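Long-range contacts in NAD-dependent L-serine dehydrogenase (Pseudomonas aeruginosa, PDB 3OBB), which oxidises L-serine and methyl-L-serine with NAD+ as acceptor, acts weakly on beta-hydroxyisobutyrate, and works as a homotetramer built as a dimer of dimers: residues 5-10 / 61-66; 69-74 / 101-106; 82-87 / 109-114; 115-120 / 142-147; 272-277 / 288-293. One frame throughout, in Å; residues are numbered along the deposited sequence. Where two conformers were deposited one is given.

Contact 1: 5-10 / 61-66; sequences QIAFIG and DVVISM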
# COMPACT_ATOMS: atom_id res chain seq x y z
N GLN A 5 6.52 44.42 22.44
CA GLN A 5 7.50 44.26 21.37
C GLN A 5 7.64 42.78 20.95
O GLN A 5 8.10 41.94 21.74
CB GLN A 5 8.85 44.83 21.79
CG GLN A 5 9.94 44.73 20.73
CD GLN A 5 9.72 45.67 19.56
OE1 GLN A 5 9.65 46.89 19.72
NE2 GLN A 5 9.60 45.10 18.37
N ILE A 6 7.25 42.48 19.71
CA ILE A 6 7.38 41.14 19.14
C ILE A 6 8.57 41.05 18.19
O ILE A 6 8.79 41.96 17.39
CB ILE A 6 6.08 40.72 18.39
CG1 ILE A 6 4.96 40.33 19.35
CG2 ILE A 6 6.33 39.51 17.51
CD1 ILE A 6 4.43 41.44 20.25
N ALA A 7 9.36 39.99 18.29
CA ALA A 7 10.31 39.66 17.24
C ALA A 7 9.70 38.54 16.38
O ALA A 7 9.21 37.55 16.92
CB ALA A 7 11.66 39.25 17.81
N PHE A 8 9.69 38.71 15.05
CA PHE A 8 9.13 37.71 14.14
C PHE A 8 10.24 37.23 13.20
O PHE A 8 10.79 38.00 12.41
CB PHE A 8 7.93 38.26 13.35
CG PHE A 8 6.92 37.22 12.93
CD1 PHE A 8 7.21 36.31 11.91
CD2 PHE A 8 5.67 37.16 13.53
CE1 PHE A 8 6.28 35.35 11.52
CE2 PHE A 8 4.71 36.22 13.13
CZ PHE A 8 5.01 35.30 12.13
N ILE A 9 10.58 35.96 13.33
CA ILE A 9 11.63 35.37 12.52
C ILE A 9 10.98 34.45 11.47
O ILE A 9 10.28 33.48 11.81
CB ILE A 9 12.70 34.65 13.40
CG1 ILE A 9 13.45 35.69 14.28
CG2 ILE A 9 13.73 33.91 12.57
CD1 ILE A 9 13.10 35.60 15.74
N GLY A 10 11.16 34.79 10.20
CA GLY A 10 10.64 33.98 9.11
C GLY A 10 9.46 34.68 8.49
O GLY A 10 8.38 34.74 9.07
N ASP A 61 9.32 41.21 24.05
CA ASP A 61 8.45 40.52 25.00
C ASP A 61 8.11 39.11 24.54
O ASP A 61 7.88 38.22 25.37
CB ASP A 61 7.15 41.30 25.17
CG ASP A 61 7.39 42.71 25.68
OD1 ASP A 61 8.11 42.88 26.70
OD2 ASP A 61 6.87 43.66 25.06
N VAL A 62 8.05 38.91 23.22
CA VAL A 62 7.72 37.61 22.60
C VAL A 62 8.42 37.40 21.25
O VAL A 62 8.56 38.32 20.45
CB VAL A 62 6.19 37.34 22.50
CG1 VAL A 62 5.41 38.60 22.43
CG2 VAL A 62 5.86 36.43 21.33
N VAL A 63 8.94 36.19 21.06
CA VAL A 63 9.56 35.77 19.82
C VAL A 63 8.65 34.74 19.15
O VAL A 63 8.28 33.74 19.78
CB VAL A 63 10.94 35.14 20.05
CG1 VAL A 63 11.60 34.81 18.73
CG2 VAL A 63 11.83 36.06 20.89
N ILE A 64 8.27 35.01 17.90
CA ILE A 64 7.48 34.09 17.09
C ILE A 64 8.32 33.70 15.88
O ILE A 64 8.71 34.57 15.10
CB ILE A 64 6.17 34.78 16.59
CG1 ILE A 64 5.43 35.42 17.76
CG2 ILE A 64 5.30 33.81 15.78
CD1 ILE A 64 4.30 36.33 17.37
N SER A 65 8.63 32.41 15.72
CA SER A 65 9.27 31.97 14.49
C SER A 65 8.29 31.23 13.56
O SER A 65 7.26 30.71 14.01
CB SER A 65 10.56 31.16 14.74
OG SER A 65 10.43 30.17 15.76
N MSE A 66 8.61 31.23 12.27
CA MSE A 66 7.83 30.53 11.26
C MSE A 66 8.77 30.31 10.08
O MSE A 66 8.90 31.16 9.20
CB MSE A 66 6.58 31.36 10.90
CG MSE A 66 5.77 30.90 9.69
SE MSE A 66 5.45 29.00 9.54
CE MSE A 66 6.68 28.60 8.14
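Ile9 and Val63 make the tightest meeting of these two parallel strands: Ile9 CD1 comes to 3.4 Å from Val63 CG1, closer than carbon atoms usually pack. The face they share with Ala7 is buried. On the other face the side chains of Ile6 and Val62 run side by side, with CG1 to CG1 at 3.6 Å. Further along, Phe8 CG stands anti to its own N (chi1 -152°), which lays the ring across Ile64: CE2 meets Ile64 CG2 at 3.6 Å, while Ile64 O sits over a ring face, offset toward the rim. Between the faces runs a regular ladder in which Ala7 and Ile9 each donate and accept; Ile64 N to Ala7 O, at 2.9 Å and 173°, is nearly straight. The last rung, Met66 N (selenomethionine) to Ile9 O, leads into Gly10, a glycine with positive phi whose CA lies 3.3 Å from Met66 O.

At the start of the pair, apolar packing gives way to bent polar bonds at an exposed end. Asp61 turns back so that OD2 takes the N-H of Gln5 at 2.8 Å, on its anti side and tilted from the carboxylate plane. Gln5 O receives Asp61 N at 2.7 Å and, weakly, Val62 N.

Strand 5-9 belongs to the experimentally defined NAD+ site and opens the Rossmann-type GxGxxG turn. Strand 28-32 flanks it on its other side. Helix 15-24 covers Phe8 and Ile64, and helix 53-57 covers Ala7, Ile9 and Val63.

Contact 2: 69-74 / 101-106; sequences ASQHVE and PTSARK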
# COMPACT_ATOMS: atom_id res chain seq x y z
N ALA A 69 12.19 24.87 7.20
CA ALA A 69 12.82 23.57 7.48
C ALA A 69 12.92 23.12 8.96
O ALA A 69 13.26 23.90 9.85
CB ALA A 69 14.18 23.46 6.79
N SER A 70 12.62 21.84 9.18
CA SER A 70 12.68 21.16 10.51
C SER A 70 14.10 21.21 11.18
O SER A 70 14.22 21.42 12.40
CB SER A 70 12.13 19.70 10.39
OG SER A 70 11.87 19.06 11.66
N GLN A 71 15.16 21.03 10.38
CA GLN A 71 16.52 21.13 10.94
C GLN A 71 17.21 22.46 10.59
O GLN A 71 18.42 22.62 10.76
CB GLN A 71 17.37 19.87 10.62
CG GLN A 71 16.62 18.52 10.81
CD GLN A 71 16.56 18.00 12.27
OE1 GLN A 71 15.47 17.87 12.86
NE2 GLN A 71 17.73 17.67 12.84
N HIS A 72 16.43 23.42 10.10
CA HIS A 72 16.79 24.84 10.15
C HIS A 72 16.43 25.38 11.53
O HIS A 72 17.24 26.02 12.18
CB HIS A 72 16.00 25.63 9.11
CG HIS A 72 16.83 26.23 8.01
ND1 HIS A 72 18.21 26.32 8.06
CD2 HIS A 72 16.46 26.81 6.84
CE1 HIS A 72 18.65 26.91 6.96
NE2 HIS A 72 17.61 27.23 6.21
N VAL A 73 15.20 25.12 11.94
CA VAL A 73 14.60 25.65 13.17
C VAL A 73 15.40 25.28 14.44
O VAL A 73 15.63 26.12 15.32
CB VAL A 73 13.13 25.17 13.28
CG1 VAL A 73 12.63 25.13 14.71
CG2 VAL A 73 12.20 26.04 12.42
N GLU A 74 15.80 24.02 14.52
CA GLU A 74 16.40 23.45 15.70
C GLU A 74 17.83 23.96 15.81
O GLU A 74 18.23 24.46 16.84
CB GLU A 74 16.35 21.94 15.61
CG GLU A 74 16.44 21.21 16.91
CD GLU A 74 16.73 19.77 16.69
OE1 GLU A 74 15.78 19.00 16.45
OE2 GLU A 74 17.92 19.40 16.71
N PRO A 101 7.82 16.37 16.10
CA PRO A 101 7.56 16.44 17.53
C PRO A 101 8.80 16.23 18.40
O PRO A 101 8.95 16.94 19.38
CB PRO A 101 6.54 15.31 17.74
CG PRO A 101 5.77 15.33 16.51
CD PRO A 101 6.77 15.59 15.42
N THR A 102 9.64 15.25 18.06
CA THR A 102 10.86 14.97 18.82
C THR A 102 11.67 16.26 18.86
O THR A 102 12.01 16.74 19.94
CB THR A 102 11.71 13.81 18.22
OG1 THR A 102 10.97 12.58 18.31
CG2 THR A 102 13.01 13.63 18.99
N SER A 103 11.93 16.82 17.69
CA SER A 103 12.64 18.09 17.59
C SER A 103 12.00 19.24 18.40
O SER A 103 12.72 20.01 19.04
CB SER A 103 12.84 18.47 16.13
OG SER A 103 13.15 19.84 16.02
N ALA A 104 10.67 19.34 18.41
CA ALA A 104 9.97 20.33 19.25
C ALA A 104 10.15 20.12 20.75
O ALA A 104 10.21 21.09 21.51
CB ALA A 104 8.49 20.34 18.93
N ARG A 105 10.18 18.86 21.19
CA ARG A 105 10.42 18.56 22.61
C ARG A 105 11.83 18.95 23.02
O ARG A 105 12.05 19.50 24.11
CB ARG A 105 10.21 17.07 22.91
CG ARG A 105 8.76 16.67 22.90
CD ARG A 105 8.56 15.20 23.20
NE ARG A 105 7.39 14.80 22.44
CZ ARG A 105 7.38 13.90 21.45
NH1 ARG A 105 8.48 13.23 21.12
NH2 ARG A 105 6.24 13.65 20.84
N LYS A 106 12.78 18.63 22.15
CA LYS A 106 14.18 18.98 22.32
C LYS A 106 14.35 20.49 22.51
O LYS A 106 14.99 20.94 23.48
CB LYS A 106 14.97 18.46 21.12
CG LYS A 106 16.45 18.55 21.26
CD LYS A 106 17.12 17.19 21.00
CE LYS A 106 18.58 17.39 20.58
NZ LYS A 106 18.65 18.29 19.37
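Glu74 reaches across to Ser103 and Lys106 with an extended chain, and its two carboxylate oxygens divide between them. CG stands anti to the backbone N (chi1 -158°) and chi2 is also near trans, which carries the carboxylate across to the other helix. The axes of the two helix segments are 10.4 Å apart. They run almost parallel, 5° from each other. OE1 accepts a hydrogen bond from the hydroxyl of Ser103, with Glu74 OE1 to Ser103 OG at 2.8 Å, and uses the lone pair directed away from OE2. Ser103 CB is pressed close to the same oxygen. OE2 forms a salt bridge with Lys106, 3.0 Å from NZ. The lysine comes in at about a right angle to Glu74, its chain bent at chi2 and again at chi4 (-56°), which swings the ammonium group back to the carboxylate. Held at both oxygens from a single partner helix, the carboxylate has its rotation restricted.

These are neighbouring helices of the Rossmann-type domain, each following a strand of the parallel sheet. Ser70 OG also bonds Ala100 N, just ahead of helix 101-112, and Val73 packs on Ile107. On another side of helix 101-112, Pro101 and Ala104 lean on helix 168-196.

Contact 3: 82-87 / 109-114; sequences GLLAHI and AAARER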
# COMPACT_ATOMS: atom_id res chain seq x y z
N GLY A 82 23.26 31.52 20.60
CA GLY A 82 21.90 31.91 20.23
C GLY A 82 21.28 30.65 19.69
O GLY A 82 22.00 29.66 19.52
N LEU A 83 19.98 30.64 19.41
CA LEU A 83 19.06 31.76 19.61
C LEU A 83 18.48 31.74 21.02
O LEU A 83 18.23 32.79 21.60
CB LEU A 83 17.90 31.69 18.59
CG LEU A 83 17.14 32.97 18.21
CD1 LEU A 83 16.31 32.77 16.97
CD2 LEU A 83 16.26 33.48 19.36
N LEU A 84 18.26 30.54 21.55
CA LEU A 84 17.81 30.41 22.94
C LEU A 84 18.82 30.99 23.93
O LEU A 84 18.42 31.56 24.92
CB LEU A 84 17.49 28.95 23.31
CG LEU A 84 16.18 28.35 22.81
CD1 LEU A 84 16.14 26.90 23.23
CD2 LEU A 84 14.96 29.10 23.32
N ALA A 85 20.12 30.88 23.65
CA ALA A 85 21.13 31.53 24.50
C ALA A 85 20.81 33.03 24.74
O ALA A 85 21.06 33.54 25.83
CB ALA A 85 22.55 31.35 23.95
N HIS A 86 20.24 33.70 23.72
CA HIS A 86 19.69 35.07 23.87
C HIS A 86 18.18 35.03 24.16
O HIS A 86 17.41 34.35 23.48
CB HIS A 86 20.07 35.94 22.67
CG HIS A 86 21.55 36.03 22.44
ND1 HIS A 86 22.43 36.53 23.38
CD2 HIS A 86 22.32 35.68 21.37
CE1 HIS A 86 23.67 36.49 22.91
NE2 HIS A 86 23.62 35.97 21.69
N ILE A 87 17.77 35.75 25.21
CA ILE A 87 16.57 35.42 25.99
C ILE A 87 16.01 36.57 26.81
O ILE A 87 16.36 37.72 26.57
CB ILE A 87 16.87 34.29 27.02
CG1 ILE A 87 18.34 34.30 27.47
CG2 ILE A 87 16.51 32.96 26.42
CD1 ILE A 87 18.64 33.83 28.92
N ALA A 109 12.63 21.60 25.93
CA ALA A 109 13.43 21.28 27.11
C ALA A 109 14.57 22.25 27.28
O ALA A 109 14.89 22.67 28.41
CB ALA A 109 13.96 19.83 27.04
N ALA A 110 15.22 22.60 26.17
CA ALA A 110 16.31 23.57 26.25
C ALA A 110 15.74 24.92 26.70
O ALA A 110 16.31 25.56 27.57
CB ALA A 110 17.06 23.67 24.94
N ALA A 111 14.58 25.31 26.15
CA ALA A 111 13.90 26.53 26.60
C ALA A 111 13.60 26.54 28.10
O ALA A 111 13.83 27.55 28.77
CB ALA A 111 12.65 26.76 25.82
N ARG A 112 13.09 25.42 28.63
CA ARG A 112 12.84 25.30 30.07
C ARG A 112 14.10 25.36 30.90
O ARG A 112 14.15 26.08 31.90
CB ARG A 112 12.11 24.00 30.41
CG ARG A 112 10.64 24.04 30.11
CD ARG A 112 9.99 22.71 30.44
NE ARG A 112 8.68 22.58 29.80
CZ ARG A 112 7.56 23.11 30.28
NH1 ARG A 112 6.42 22.94 29.64
NH2 ARG A 112 7.59 23.82 31.41
N GLU A 113 15.12 24.60 30.47
CA GLU A 113 16.43 24.53 31.14
C GLU A 113 17.05 25.92 31.35
O GLU A 113 18.08 26.06 32.01
CB GLU A 113 17.37 23.64 30.31
CG GLU A 113 18.75 23.36 30.91
CD GLU A 113 18.70 22.48 32.14
OE1 GLU A 113 18.18 21.35 32.05
OE2 GLU A 113 19.20 22.93 33.20
N ARG A 114 16.36 26.94 30.83
CA ARG A 114 16.87 28.30 30.73
C ARG A 114 15.88 29.37 31.30
O ARG A 114 16.04 30.64 31.33
CB ARG A 114 17.21 28.55 29.24
CG ARG A 114 17.59 29.96 28.84
CD ARG A 114 18.21 29.96 27.45
NE ARG A 114 19.63 29.59 27.50
CZ ARG A 114 20.13 28.47 26.94
NH1 ARG A 114 21.44 28.23 27.09
NH2 ARG A 114 19.32 27.59 26.23
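Ala110 and Ala111 receive the tip of Leu84, a buried side chain that reaches from the loop after helix 70-78 to the last turn of helix 101-112. Leu84 CD1 lies 3.8 Å from Ala110 CB and also sits against the backbone at Ala111 N, while the other methyl, CD2, meets Ala111 CB at 4.1 Å. The two small alanines let the leucine come close to the helix backbone.

Arg114, just past the helix end, doubles back over the loop. Its CG is anti to the backbone N (chi1 172°), and the bend comes only at chi3 (-81°), laying one face of the guanidinium over the 84-85 backbone, offset toward its rim. Leu84 C and Ala85 CA lie over that face, with Ala85 CA 3.9 Å from Arg114 NE, and NH2 extends to 3.7 Å from Leu84 CB. Although Leu84 O is near NE, the angle is too poor for a hydrogen bond, so the contact is one of packing. Ile87 crosses the aliphatic part of Arg114 at about a right angle, but its CG2 is crowded in the model and its exact place is doubtful.

The loop thus closes over the junction of two helices and a strand: Leu84 also touches Tyr77 and Leu78 of helix 70-78 and Met118 of strand 117-124, and Ala110 touches Leu78.

Contact 4: 115-120 / 142-147; sequences GLAMLD and DAEALE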
# COMPACT_ATOMS: atom_id res chain seq x y z
N GLY A 115 14.64 28.87 31.64
CA GLY A 115 13.61 29.73 32.24
C GLY A 115 12.57 30.34 31.30
O GLY A 115 11.83 31.25 31.69
N LEU A 116 12.48 29.86 30.06
CA LEU A 116 11.56 30.48 29.10
C LEU A 116 10.23 29.76 28.96
O LEU A 116 10.19 28.54 28.96
CB LEU A 116 12.22 30.65 27.74
CG LEU A 116 13.49 31.51 27.65
CD1 LEU A 116 14.09 31.30 26.28
CD2 LEU A 116 13.23 32.99 27.92
N ALA A 117 9.15 30.52 28.84
CA ALA A 117 7.85 29.99 28.45
C ALA A 117 7.78 29.83 26.93
O ALA A 117 7.76 30.83 26.20
CB ALA A 117 6.75 30.89 28.93
N MSE A 118 7.73 28.57 26.47
CA MSE A 118 7.65 28.25 25.05
C MSE A 118 6.42 27.40 24.70
O MSE A 118 6.01 26.53 25.47
CB MSE A 118 8.91 27.53 24.57
CG MSE A 118 8.76 26.93 23.15
SE MSE A 118 10.38 26.07 22.49
CE MSE A 118 11.42 27.65 22.12
N LEU A 119 5.84 27.69 23.55
CA LEU A 119 4.78 26.87 22.96
C LEU A 119 5.22 26.40 21.58
O LEU A 119 5.87 27.15 20.83
CB LEU A 119 3.50 27.69 22.83
CG LEU A 119 2.85 28.26 24.09
CD1 LEU A 119 1.68 29.12 23.69
CD2 LEU A 119 2.44 27.13 25.07
N ASP A 120 4.86 25.17 21.22
CA ASP A 120 4.84 24.78 19.81
C ASP A 120 3.41 25.02 19.32
O ASP A 120 2.45 24.51 19.89
CB ASP A 120 5.35 23.34 19.56
CG ASP A 120 4.61 22.26 20.38
OD1 ASP A 120 4.84 22.10 21.59
OD2 ASP A 120 3.80 21.54 19.79
N ASP A 142 2.58 24.57 28.39
CA ASP A 142 1.89 24.89 29.65
C ASP A 142 0.70 25.79 29.39
O ASP A 142 0.78 26.73 28.60
CB ASP A 142 2.85 25.57 30.64
CG ASP A 142 4.02 24.69 31.03
OD1 ASP A 142 4.99 25.20 31.64
OD2 ASP A 142 3.99 23.48 30.74
N ALA A 143 -0.40 25.50 30.09
CA ALA A 143 -1.62 26.29 30.06
C ALA A 143 -1.32 27.76 30.34
O ALA A 143 -1.87 28.67 29.69
CB ALA A 143 -2.61 25.73 31.08
N GLU A 144 -0.44 27.98 31.33
CA GLU A 144 0.09 29.31 31.68
C GLU A 144 0.52 30.06 30.41
O GLU A 144 0.01 31.14 30.12
CB GLU A 144 1.26 29.17 32.68
CG GLU A 144 2.24 30.37 32.78
CD GLU A 144 3.50 30.24 31.91
OE1 GLU A 144 4.03 31.31 31.44
OE2 GLU A 144 3.99 29.06 31.68
N ALA A 145 1.45 29.46 29.67
CA ALA A 145 2.06 30.10 28.51
C ALA A 145 1.05 30.32 27.37
O ALA A 145 1.11 31.34 26.66
CB ALA A 145 3.27 29.30 28.04
N LEU A 146 0.11 29.37 27.23
CA LEU A 146 -1.01 29.53 26.31
C LEU A 146 -1.88 30.74 26.68
O LEU A 146 -2.32 31.49 25.80
CB LEU A 146 -1.87 28.26 26.25
CG LEU A 146 -3.12 28.34 25.37
CD1 LEU A 146 -2.78 28.78 23.95
CD2 LEU A 146 -3.87 27.02 25.37
N GLU A 147 -2.10 30.94 27.97
CA GLU A 147 -2.86 32.12 28.39
C GLU A 147 -2.18 33.43 28.01
O GLU A 147 -2.85 34.30 27.47
CB GLU A 147 -3.30 32.05 29.86
CG GLU A 147 -4.46 31.04 30.09
CD GLU A 147 -5.36 30.84 28.84
OE1 GLU A 147 -5.51 29.69 28.38
OE2 GLU A 147 -5.91 31.84 28.31
O HOH W 1 5.08 25.78 28.00
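The carboxylate of Glu144 meets Ala117 CB edge-on, in plane, with OE1 3.7 Å away; Glu144 has two deposited conformers, so the touch is provisional, and OE1 also pairs with Lys148. A second flat group, the peptide linking Ala145 to Leu146, has both methyls of Leu119 over the same face: CD1 lies nearer Ala145 O, at 3.8 Å, and CD2 nearer Leu146 N, at 3.9 Å.

The setting is the far part of the Rossmann-type sheet, where helix 143-156 follows strand 135-140 and packs across one face of strand 117-124. The strand and helix segments are nearly perpendicular (85°), with axes 8.0 Å apart. Ala145 is the central small residue. Its CB meets Ala117 CB at 3.9 Å and Leu119 CD2 at 3.8 Å, so alternate residues of the strand rest on one helical alanine. Leu119 has CG anti to its carbonyl carbon (chi1 -61°), which carries CD1 on to Leu146 CA. Ala149 and Phe153 of the same helix continue the cover over Leu119. Between Ala117 and Leu119 in the strand, Met118 (selenomethionine) points away to helix 101-112, so the sheet is sandwiched here between two helices.

Gly115, at positive phi, is the C-prime residue of the Schellman motif ending helix 101-112, and leads the chain into the strand. At the start of the other helix, Asp142 fills the N-cap position without a side-chain capping bond; its carboxylate forms a salt bridge with Arg112. One water ties its backbone to the strand, donating to Met118 O and accepting from Asp142 N, each at 2.8 Å.

Contact 5: 272-277 / 288-293; sequences SLYRLL and SVVQKL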
# COMPACT_ATOMS: atom_id res chain seq x y z
N SER A 272 4.45 7.61 -0.44
CA SER A 272 5.00 7.01 -1.66
C SER A 272 4.44 7.63 -2.93
O SER A 272 5.17 7.84 -3.87
CB SER A 272 4.77 5.50 -1.64
OG SER A 272 5.49 4.94 -0.53
N LEU A 273 3.15 7.93 -2.94
CA LEU A 273 2.45 8.52 -4.09
C LEU A 273 2.84 9.99 -4.29
O LEU A 273 3.07 10.44 -5.44
CB LEU A 273 0.93 8.35 -3.94
CG LEU A 273 0.45 6.87 -3.95
CD1 LEU A 273 -1.05 6.79 -3.72
CD2 LEU A 273 0.82 6.04 -5.28
N TYR A 274 2.98 10.71 -3.18
CA TYR A 274 3.53 12.08 -3.24
C TYR A 274 4.93 12.08 -3.80
O TYR A 274 5.28 12.96 -4.59
CB TYR A 274 3.36 12.85 -1.93
CG TYR A 274 2.00 13.47 -1.91
CD1 TYR A 274 1.72 14.60 -2.69
CD2 TYR A 274 0.94 12.88 -1.20
CE1 TYR A 274 0.45 15.16 -2.75
CE2 TYR A 274 -0.35 13.43 -1.25
CZ TYR A 274 -0.58 14.56 -2.03
OH TYR A 274 -1.84 15.09 -2.12
N ARG A 275 5.73 11.09 -3.44
CA ARG A 275 7.10 11.07 -3.96
C ARG A 275 7.13 10.82 -5.47
O ARG A 275 8.01 11.35 -6.16
CB ARG A 275 8.00 10.10 -3.17
CG ARG A 275 8.17 10.62 -1.73
CD ARG A 275 9.55 10.48 -1.19
NE ARG A 275 9.64 10.93 0.20
CZ ARG A 275 10.02 10.18 1.23
NH1 ARG A 275 10.36 8.91 1.06
NH2 ARG A 275 10.06 10.69 2.45
N LEU A 276 6.18 10.03 -5.96
CA LEU A 276 5.97 9.79 -7.40
C LEU A 276 5.63 11.10 -8.09
O LEU A 276 6.13 11.37 -9.15
CB LEU A 276 4.80 8.82 -7.58
CG LEU A 276 5.05 7.34 -7.93
CD1 LEU A 276 6.37 6.73 -7.40
CD2 LEU A 276 3.83 6.42 -7.68
N LEU A 277 4.80 11.92 -7.47
CA LEU A 277 4.46 13.23 -8.01
C LEU A 277 5.70 14.10 -8.14
O LEU A 277 5.82 14.85 -9.11
CB LEU A 277 3.41 13.94 -7.15
CG LEU A 277 2.00 13.36 -7.29
CD1 LEU A 277 1.09 14.03 -6.28
CD2 LEU A 277 1.49 13.52 -8.74
N SER A 288 -3.43 18.78 -4.44
CA SER A 288 -4.51 18.04 -5.12
C SER A 288 -4.15 17.56 -6.54
O SER A 288 -4.90 16.79 -7.14
CB SER A 288 -5.87 18.78 -5.05
OG SER A 288 -5.90 19.94 -5.85
N VAL A 289 -2.99 17.98 -7.04
CA VAL A 289 -2.41 17.50 -8.31
C VAL A 289 -2.24 15.97 -8.33
O VAL A 289 -2.11 15.33 -9.40
CB VAL A 289 -1.07 18.22 -8.62
CG1 VAL A 289 0.11 17.61 -7.79
CG2 VAL A 289 -0.77 18.18 -10.12
N VAL A 290 -2.34 15.37 -7.14
CA VAL A 290 -2.36 13.92 -7.03
C VAL A 290 -3.44 13.34 -7.95
O VAL A 290 -3.31 12.21 -8.39
CB VAL A 290 -2.50 13.49 -5.52
CG1 VAL A 290 -3.92 13.68 -5.00
CG2 VAL A 290 -1.99 12.06 -5.28
N GLN A 291 -4.49 14.13 -8.24
CA GLN A 291 -5.54 13.76 -9.22
C GLN A 291 -4.97 13.22 -10.53
O GLN A 291 -5.53 12.31 -11.12
CB GLN A 291 -6.50 14.94 -9.50
CG GLN A 291 -7.80 14.55 -10.29
CD GLN A 291 -8.69 13.58 -9.51
OE1 GLN A 291 -9.53 13.99 -8.72
NE2 GLN A 291 -8.49 12.29 -9.73
N LYS A 292 -3.84 13.78 -10.98
CA LYS A 292 -3.22 13.43 -12.25
C LYS A 292 -2.73 11.97 -12.32
O LYS A 292 -2.67 11.36 -13.42
CB LYS A 292 -2.05 14.38 -12.51
CG LYS A 292 -2.46 15.82 -12.83
CD LYS A 292 -1.32 16.53 -13.57
CE LYS A 292 -1.61 18.00 -13.82
NZ LYS A 292 -2.50 18.04 -15.02
N LEU A 293 -2.33 11.43 -11.18
CA LEU A 293 -2.03 9.99 -11.11
C LEU A 293 -3.18 9.12 -11.65
O LEU A 293 -2.95 8.11 -12.34
CB LEU A 293 -1.69 9.58 -9.67
CG LEU A 293 -0.36 10.10 -9.10
CD1 LEU A 293 -0.13 9.46 -7.73
CD2 LEU A 293 0.79 9.79 -10.05
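Leu277 and Val290 form the centre of this apolar meeting in the all-helical C-terminal domain, where helix 265-279 packs against the 3-10 turn and short, weakly bonded helix that follow it. Both methyls of Leu277 are used. CD1 enters over the backbone of the turn, 3.5 Å from Val290 CA and 4.0 Å from Val289 CG1, while CD2 leans on Leu293 CG at 3.9 Å. One helical turn earlier, Leu273 CB faces Leu293 CD1 at 4.1 Å, so Leu293 lies against two leucines of the same helix face.

The aromatic contribution comes from Tyr274, whose side chain crosses that of Val290 at about a right angle. Val290 CG1 sits between its own N and carbonyl carbon (chi1 76°), which brings this methyl to the phenol end, while CG2 turns to Leu277 CD1.

Other residues of the helix meet the tetramer partners: Leu276 packs on Leu276 of the fourth subunit, and Arg275 NH1 hydrogen-bonds Ser262 O of the third subunit.

Polar bonds lie round the apolar patch. Within the turn, backbone bonds from Gln291 to Ser288 and from Lys292 to Val289 keep it tightly wound, and Gln291 NE2 reaches Ala188 O on helix 168-196. The phenol oxygen of Tyr274 joins polar and apolar contacts, hydrogen-bonding to Phe287 O at the start of the turn while lying 3.8 Å from Val290 CB.

How the contacts relate
Contact 1 closes first: the strand entering the NAD+ site returns, across 50 intervening residues, beside strand 62-65 in the middle of the sheet. The chain then passes into helix 70-78, where contact 2 opens; contact 3 opens in the loop beyond, and both close on helix 101-112, one at its start and one at its end. Their segments alternate, so these two loops cross. Contact 4 follows in series, taking the chain from strand 117-124 to helix 143-156, and is joined to contact 3 where Leu84 packs on Leu116. Contact 5 closes a short loop in the helical C-terminal domain, its centre about 35 Å from that of contact 1.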